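Local coordinates for peptide ABC transporter, peptide-binding protein (Thermus thermophilus, PDB 2D5W), which binds oligopeptides, a pentapeptide among them, and probably hands them to an ABC transporter for uptake into the cell, at residues Ile356-Asn360 against Pro361-Pro365; Asn508-Phe511 against Asp512-Thr515; Arg526-Gln529 against Leu530-Ala534. All coordinates share one frame; numbering follows the deposited sequence.

The three contacts come in series along the chain, their centres about 17 to 23 Å from the centre of the chain. Contact 1 is a double turn in the loop between helices 337-345 and 374-383; contact 2 is the start of helix 509-518, and contact 3 a length of helix 524-541, the next helix in the chain. Helix 524-541 is the middle layer: its contact centre is about 11 Å from each of the other two, which are about 18 Å apart and do not touch. One face of it takes the side chains of L514 and T515, while W532 meets the loop, so one helix ties together parts distant in sequence.

Contact 1 (Ile356-Asn360 against Pro361-Pro365)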
loop_
_atom_site.group_PDB
_atom_site.type_symbol
_atom_site.label_atom_id
_atom_site.label_comp_id
_atom_site.label_asym_id
_atom_site.label_seq_id
_atom_site.Cartn_x
_atom_site.Cartn_y
_atom_site.Cartn_z
ATOM N N ILE A 356 -7.012 4.982 10.965
ATOM C CA ILE A 356 -5.807 5.807 11.014
ATOM C C ILE A 356 -4.947 5.401 12.210
ATOM O O ILE A 356 -5.402 5.450 13.350
ATOM C CB ILE A 356 -6.175 7.308 11.124
ATOM C CG1 ILE A 356 -6.993 7.728 9.899
ATOM C CG2 ILE A 356 -4.910 8.149 11.243
ATOM C CD1 ILE A 356 -7.451 9.177 9.919
ATOM N N ALA A 357 -3.706 4.999 11.947
ATOM C CA ALA A 357 -2.797 4.564 13.004
ATOM C C ALA A 357 -2.335 5.708 13.902
ATOM O O ALA A 357 -2.247 6.858 13.466
ATOM C CB ALA A 357 -1.586 3.863 12.389
ATOM N N PRO A 358 -2.030 5.401 15.174
ATOM C CA PRO A 358 -1.575 6.400 16.147
ATOM C C PRO A 358 -0.369 7.237 15.714
ATOM O O PRO A 358 -0.220 8.375 16.158
ATOM C CB PRO A 358 -1.283 5.561 17.387
ATOM C CG PRO A 358 -2.316 4.483 17.297
ATOM C CD PRO A 358 -2.269 4.103 15.832
ATOM N N VAL A 359 0.493 6.687 14.860
ATOM C CA VAL A 359 1.658 7.444 14.405
ATOM C C VAL A 359 1.235 8.693 13.639
ATOM O O VAL A 359 2.015 9.634 13.500
ATOM C CB VAL A 359 2.602 6.598 13.510
ATOM C CG1 VAL A 359 3.237 5.485 14.329
ATOM C CG2 VAL A 359 1.843 6.030 12.330
ATOM N N ASN A 360 0.004 8.700 13.133
ATOM C CA ASN A 360 -0.513 9.864 12.419
ATOM C C ASN A 360 -1.316 10.688 13.433
ATOM O O ASN A 360 -2.230 10.170 14.070
ATOM C CB ASN A 360 -1.425 9.432 11.268
ATOM C CG ASN A 360 -1.821 10.593 10.377
ATOM O OD1 ASN A 360 -2.245 11.643 10.860
ATOM N ND2 ASN A 360 -1.691 10.411 9.070
ATOM N N PRO A 361 -0.987 11.982 13.597
ATOM C CA PRO A 361 -1.714 12.824 14.556
ATOM C C PRO A 361 -3.224 12.930 14.341
ATOM O O PRO A 361 -3.945 13.393 15.226
ATOM C CB PRO A 361 -1.007 14.176 14.441
ATOM C CG PRO A 361 -0.499 14.179 13.041
ATOM C CD PRO A 361 0.026 12.770 12.873
ATOM N N LEU A 362 -3.706 12.508 13.177
ATOM C CA LEU A 362 -5.138 12.553 12.897
ATOM C C LEU A 362 -5.900 11.451 13.642
ATOM O O LEU A 362 -7.123 11.494 13.736
ATOM C CB LEU A 362 -5.388 12.422 11.391
ATOM C CG LEU A 362 -4.851 13.568 10.529
ATOM C CD1 LEU A 362 -4.999 13.203 9.058
ATOM C CD2 LEU A 362 -5.602 14.858 10.847
ATOM N N PHE A 363 -5.170 10.467 14.157
ATOM C CA PHE A 363 -5.750 9.351 14.904
ATOM C C PHE A 363 -6.711 9.824 15.997
ATOM O O PHE A 363 -6.371 10.697 16.793
ATOM C CB PHE A 363 -4.614 8.530 15.528
ATOM C CG PHE A 363 -5.059 7.566 16.598
ATOM C CD1 PHE A 363 -5.787 6.421 16.281
ATOM C CD2 PHE A 363 -4.718 7.793 17.930
ATOM C CE1 PHE A 363 -6.163 5.518 17.277
ATOM C CE2 PHE A 363 -5.088 6.899 18.927
ATOM C CZ PHE A 363 -5.811 5.760 18.601
ATOM N N ASN A 364 -7.909 9.244 16.031
ATOM C CA ASN A 364 -8.904 9.593 17.047
ATOM C C ASN A 364 -9.056 8.425 18.023
ATOM O O ASN A 364 -9.601 7.383 17.675
ATOM C CB ASN A 364 -10.261 9.888 16.404
ATOM C CG ASN A 364 -11.294 10.361 17.417
ATOM O OD1 ASN A 364 -11.065 10.295 18.627
ATOM N ND2 ASN A 364 -12.435 10.831 16.929
ATOM N N PRO A 365 -8.580 8.591 19.266
ATOM C CA PRO A 365 -8.670 7.533 20.277
ATOM C C PRO A 365 -10.031 7.419 20.959
ATOM O O PRO A 365 -10.252 6.503 21.751
ATOM C CB PRO A 365 -7.589 7.934 21.271
ATOM C CG PRO A 365 -7.716 9.428 21.274
ATOM C CD PRO A 365 -7.841 9.755 19.792
#
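P358 lays its CG over the middle of the F363 ring, 3.8 Å from the centroid and only 5° off the normal, a CH-pi contact of nearly ideal shape. The backbone N of P365 stands over the opposite face, toward the rim. At the ring's edge the carbonyl of I356 points its O at CD1, 3.1 Å away and near the ring plane; this buried oxygen has no polar partner in the model and rests against the aromatic C-H instead. CG2 of I356 meets F363 CB at 4.3 Å, and its CD1 branch reaches L362 CB.

What positions these groups is N360, which uses both of its oxygens on the residues that follow. With CG anti to the backbone N (chi1 -172°), OD1 lies beside the forward chain and accepts from L362 N at 2.9 Å, closing an Asx turn. Its main-chain O takes F363 N at 3.0 Å, the donor 40° out of the carbonyl plane, and that bond closes a type I beta turn from N360 to F363. The same residue ends an earlier type I turn, its N donating to A357 O at 2.9 Å. Two turns joined at N360 thus fold the chain back until F363 lies against P358.

Around this loop, strand 544-557 brings F549 against A357, P358 and F363, and A301 of strand 293-308 touches A357 and V359. From helix 524-541, Q535 binds L362 O and N364 N, W532 O accepts from N364 ND2, and F531 packs on L362.

Contact 2 (Asn508-Phe511 against Asp512-Thr515); sequences NDEF and DRLT
F511 and T515 meet one helical turn apart, the methyl of the threonine lying over a face of the phenyl. Followed outward, the F511 side chain leaves with CG anti to the backbone N (chi1 -179°), and CB and CG lie beside D512 N. CD2 then comes to 3.9 Å from D512 OD1, which sits in the ring plane, at its edge. Farther out CE2 and CZ are each 3.8 Å from T515 CG2, offset toward the rim, a CH-pi contact. Beyond the segments the ring also meets W506 edge-to-face, and W355.

On the backbone, F511 O is gripped twice: T515 N and T515 OG1 reach it from opposite faces of its carbonyl plane, the hydroxyl at 2.8 Å. That hydroxyl also bonds Q480.

The stretch is the opening turn of helix 509-518. N508 is the N-cap, its OD1 accepting from F511 N at 2.9 Å with the donor tilted 16° from the amide plane, while its own O takes D512 N in the carbonyl plane, the first bond of the helical ladder.

D512 folds back over this end. Its OD1 is held by Y481 N and lies 2.8 Å from a water that also accepts from N508 N; its OD2 takes K482 N. A second water donates to D509 OD1 and D512 OD2, bridging two carboxylates whose oxygens are 4.5 Å apart; R507, in a salt bridge with D509 OD1, probably eases their repulsion. On the outer side the R513 chain, bent at chi3, lays its guanidinium edge-on against E510, NH2 coming 3.7 Å from E510 CB.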
loop_
_atom_site.group_PDB
_atom_site.type_symbol
_atom_site.label_atom_id
_atom_site.label_comp_id
_atom_site.label_asym_id
_atom_site.label_seq_id
_atom_site.Cartn_x
_atom_site.Cartn_y
_atom_site.Cartn_z
ATOM N N ASN A 508 -21.171 7.041 2.555
ATOM C CA ASN A 508 -21.723 7.832 3.646
ATOM C C ASN A 508 -21.442 9.264 3.228
ATOM O O ASN A 508 -20.294 9.712 3.237
ATOM C CB ASN A 508 -21.039 7.509 4.974
ATOM C CG ASN A 508 -21.668 8.247 6.143
ATOM O OD1 ASN A 508 -21.479 9.451 6.307
ATOM N ND2 ASN A 508 -22.436 7.526 6.955
ATOM N N ASP A 509 -22.493 9.975 2.836
ATOM C CA ASP A 509 -22.339 11.340 2.358
ATOM C C ASP A 509 -21.734 12.307 3.360
ATOM O O ASP A 509 -20.982 13.202 2.973
ATOM C CB ASP A 509 -23.676 11.872 1.834
ATOM C CG ASP A 509 -24.145 11.130 0.593
ATOM O OD1 ASP A 509 -23.316 10.446 -0.044
ATOM O OD2 ASP A 509 -25.340 11.235 0.246
ATOM N N GLU A 510 -22.043 12.135 4.642
ATOM C CA GLU A 510 -21.483 13.022 5.651
ATOM C C GLU A 510 -19.982 12.773 5.774
ATOM O O GLU A 510 -19.196 13.708 5.917
ATOM C CB GLU A 510 -22.180 12.813 6.999
ATOM C CG GLU A 510 -21.700 13.758 8.091
ATOM C CD GLU A 510 -22.583 13.724 9.326
ATOM O OE1 GLU A 510 -22.787 12.629 9.890
ATOM O OE2 GLU A 510 -23.074 14.798 9.732
ATOM N N PHE A 511 -19.588 11.505 5.709
ATOM C CA PHE A 511 -18.175 11.145 5.777
ATOM C C PHE A 511 -17.450 11.798 4.594
ATOM O O PHE A 511 -16.366 12.363 4.752
ATOM C CB PHE A 511 -18.017 9.625 5.701
ATOM C CG PHE A 511 -16.589 9.154 5.779
ATOM C CD1 PHE A 511 -15.999 8.857 7.006
ATOM C CD2 PHE A 511 -15.835 9.011 4.622
ATOM C CE1 PHE A 511 -14.676 8.419 7.077
ATOM C CE2 PHE A 511 -14.514 8.576 4.678
ATOM C CZ PHE A 511 -13.934 8.280 5.909
ATOM N N ASP A 512 -18.054 11.720 3.409
ATOM C CA ASP A 512 -17.445 12.314 2.220
ATOM C C ASP A 512 -17.298 13.823 2.365
ATOM O O ASP A 512 -16.286 14.396 1.966
ATOM C CB ASP A 512 -18.273 12.004 0.966
ATOM C CG ASP A 512 -18.167 10.553 0.536
ATOM O OD1 ASP A 512 -17.406 9.792 1.170
ATOM O OD2 ASP A 512 -18.839 10.168 -0.442
ATOM N N ARG A 513 -18.306 14.470 2.939
ATOM C CA ARG A 513 -18.259 15.914 3.118
ATOM C C ARG A 513 -17.144 16.322 4.075
ATOM O O ARG A 513 -16.370 17.239 3.793
ATOM C CB ARG A 513 -19.599 16.420 3.651
ATOM C CG ARG A 513 -19.749 17.929 3.605
ATOM C CD ARG A 513 -21.100 18.379 4.146
ATOM N NE ARG A 513 -22.217 17.706 3.485
ATOM C CZ ARG A 513 -22.700 16.521 3.845
ATOM N NH1 ARG A 513 -23.715 15.985 3.181
ATOM N NH2 ARG A 513 -22.179 15.875 4.881
ATOM N N LEU A 514 -17.062 15.636 5.208
ATOM C CA LEU A 514 -16.053 15.934 6.214
ATOM C C LEU A 514 -14.631 15.736 5.704
ATOM O O LEU A 514 -13.782 16.609 5.877
ATOM C CB LEU A 514 -16.282 15.072 7.457
ATOM C CG LEU A 514 -17.532 15.408 8.277
ATOM C CD1 LEU A 514 -17.840 14.255 9.221
ATOM C CD2 LEU A 514 -17.323 16.703 9.051
ATOM N N THR A 515 -14.375 14.590 5.078
ATOM C CA THR A 515 -13.040 14.296 4.566
ATOM C C THR A 515 -12.657 15.168 3.373
ATOM O O THR A 515 -11.495 15.549 3.235
ATOM C CB THR A 515 -12.895 12.795 4.193
ATOM O OG1 THR A 515 -13.946 12.410 3.298
ATOM C CG2 THR A 515 -12.956 11.925 5.445
HETATM O O HOH W 1 -18.423 7.399 2.117
HETATM O O HOH W 2 -21.025 11.524 -1.279
#

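Contact 3 (Arg526-Gln529 against Leu530-Ala534); sequences RRKQ and LFWRA
K528 and W532 are joined by a backbone bond from W532 N to K528 O, 2.8 Å and nearly along the C=O axis, one rung of the regular i to i+4 ladder that also links R526 with L530 and R527 with F531. Their side chains run the same way, side by side. With K528 CG anti to its N (chi1 -177°), CG and CD of the lysine lie over one face of the indole: CG is 3.4 Å from W532 NE1 and 3.8 Å from the centroid of the five-membered ring, a CH-pi contact, and CD follows above the rim. W532 also touches P365 of the neighbouring loop. With an alanine here, the aliphatic part of K528 would probably lose the flat surface it lies on, and P365 its neighbour.

R526, bent at chi2, swings its guanidinium so that L530 CD2 sits over one face, 3.8 Å from NH1. Its NH2 donates to Q529 OE1 at 3.1 Å, OE1 lying in the guanidinium plane though the donor is 38° out of the amide plane; the bond helps set the turn of the guanidinium. R527 CG meets the edge of the F531 ring, 3.9 Å from CD2, and its NH2 goes on to E521 O.

L530 packs on L514, Q517 and A518 of helix 509-518. Buried L530 and F531 beside exposed R526 and R533 mark an amphipathic helix, here lodged between a second helix and a loop.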
loop_
_atom_site.group_PDB
_atom_site.type_symbol
_atom_site.label_atom_id
_atom_site.label_comp_id
_atom_site.label_asym_id
_atom_site.label_seq_id
_atom_site.Cartn_x
_atom_site.Cartn_y
_atom_site.Cartn_z
ATOM N N ARG A 526 -7.827 22.265 12.918
ATOM C CA ARG A 526 -9.150 22.171 12.313
ATOM C C ARG A 526 -9.222 20.899 11.474
ATOM O O ARG A 526 -10.243 20.218 11.454
ATOM C CB ARG A 526 -9.448 23.396 11.440
ATOM C CG ARG A 526 -10.818 23.366 10.757
ATOM C CD ARG A 526 -11.938 23.114 11.762
ATOM N NE ARG A 526 -13.263 23.126 11.144
ATOM C CZ ARG A 526 -14.378 22.754 11.766
ATOM N NH1 ARG A 526 -15.542 22.798 11.132
ATOM N NH2 ARG A 526 -14.328 22.330 13.022
ATOM N N ARG A 527 -8.130 20.583 10.786
ATOM C CA ARG A 527 -8.072 19.381 9.963
ATOM C C ARG A 527 -8.304 18.153 10.842
ATOM O O ARG A 527 -9.076 17.258 10.489
ATOM C CB ARG A 527 -6.713 19.285 9.262
ATOM C CG ARG A 527 -6.551 18.053 8.389
ATOM C CD ARG A 527 -5.325 18.171 7.504
ATOM N NE ARG A 527 -4.067 18.168 8.243
ATOM C CZ ARG A 527 -3.180 19.160 8.230
ATOM N NH1 ARG A 527 -2.057 19.046 8.923
ATOM N NH2 ARG A 527 -3.417 20.275 7.547
ATOM N N LYS A 528 -7.646 18.124 11.994
ATOM C CA LYS A 528 -7.801 17.011 12.922
ATOM C C LYS A 528 -9.250 16.915 13.414
ATOM O O LYS A 528 -9.810 15.823 13.489
ATOM C CB LYS A 528 -6.852 17.178 14.114
ATOM C CG LYS A 528 -6.891 16.025 15.114
ATOM C CD LYS A 528 -6.026 16.308 16.338
ATOM C CE LYS A 528 -4.567 16.523 15.967
ATOM N NZ LYS A 528 -3.733 16.796 17.172
ATOM N N GLN A 529 -9.857 18.053 13.740
ATOM C CA GLN A 529 -11.240 18.054 14.220
ATOM C C GLN A 529 -12.176 17.403 13.206
ATOM O O GLN A 529 -13.040 16.609 13.570
ATOM C CB GLN A 529 -11.718 19.486 14.497
ATOM C CG GLN A 529 -10.870 20.253 15.498
ATOM C CD GLN A 529 -11.415 21.640 15.786
ATOM O OE1 GLN A 529 -11.885 22.338 14.885
ATOM N NE2 GLN A 529 -11.341 22.054 17.045
ATOM N N LEU A 530 -12.004 17.743 11.933
ATOM C CA LEU A 530 -12.842 17.182 10.883
ATOM C C LEU A 530 -12.604 15.684 10.725
ATOM O O LEU A 530 -13.552 14.911 10.601
ATOM C CB LEU A 530 -12.583 17.914 9.563
ATOM C CG LEU A 530 -13.031 19.381 9.577
ATOM C CD1 LEU A 530 -12.476 20.112 8.365
ATOM C CD2 LEU A 530 -14.547 19.449 9.604
ATOM N N PHE A 531 -11.339 15.271 10.734
ATOM C CA PHE A 531 -11.024 13.853 10.613
ATOM C C PHE A 531 -11.534 13.070 11.825
ATOM O O PHE A 531 -11.901 11.901 11.703
ATOM C CB PHE A 531 -9.516 13.654 10.452
ATOM C CG PHE A 531 -9.065 13.567 9.020
ATOM C CD1 PHE A 531 -9.256 12.398 8.286
ATOM C CD2 PHE A 531 -8.453 14.654 8.402
ATOM C CE1 PHE A 531 -8.841 12.312 6.958
ATOM C CE2 PHE A 531 -8.034 14.577 7.072
ATOM C CZ PHE A 531 -8.229 13.403 6.351
ATOM N N TRP A 532 -11.559 13.709 12.993
ATOM C CA TRP A 532 -12.047 13.036 14.192
ATOM C C TRP A 532 -13.540 12.775 14.063
ATOM O O TRP A 532 -14.024 11.705 14.433
ATOM C CB TRP A 532 -11.743 13.874 15.438
ATOM C CG TRP A 532 -10.378 13.600 16.000
ATOM C CD1 TRP A 532 -9.265 13.213 15.302
ATOM C CD2 TRP A 532 -9.979 13.682 17.373
ATOM N NE1 TRP A 532 -8.204 13.045 16.156
ATOM C CE2 TRP A 532 -8.613 13.328 17.433
ATOM C CE3 TRP A 532 -10.644 14.019 18.562
ATOM C CZ2 TRP A 532 -7.897 13.301 18.635
ATOM C CZ3 TRP A 532 -9.930 13.990 19.758
ATOM C CH2 TRP A 532 -8.572 13.634 19.783
ATOM N N ARG A 533 -14.272 13.742 13.520
ATOM C CA ARG A 533 -15.706 13.574 13.334
ATOM C C ARG A 533 -15.947 12.475 12.302
ATOM O O ARG A 533 -16.854 11.660 12.455
ATOM C CB ARG A 533 -16.345 14.892 12.881
ATOM C CG ARG A 533 -15.891 16.103 13.693
ATOM C CD ARG A 533 -15.791 15.781 15.180
ATOM N NE ARG A 533 -14.863 16.674 15.871
ATOM C CZ ARG A 533 -14.427 16.480 17.111
ATOM N NH1 ARG A 533 -13.583 17.344 17.662
ATOM N NH2 ARG A 533 -14.828 15.420 17.802
ATOM N N ALA A 534 -15.126 12.446 11.255
ATOM C CA ALA A 534 -15.262 11.422 10.226
ATOM C C ALA A 534 -15.031 10.033 10.826
ATOM O O ALA A 534 -15.729 9.076 10.484
ATOM C CB ALA A 534 -14.272 11.676 9.093
#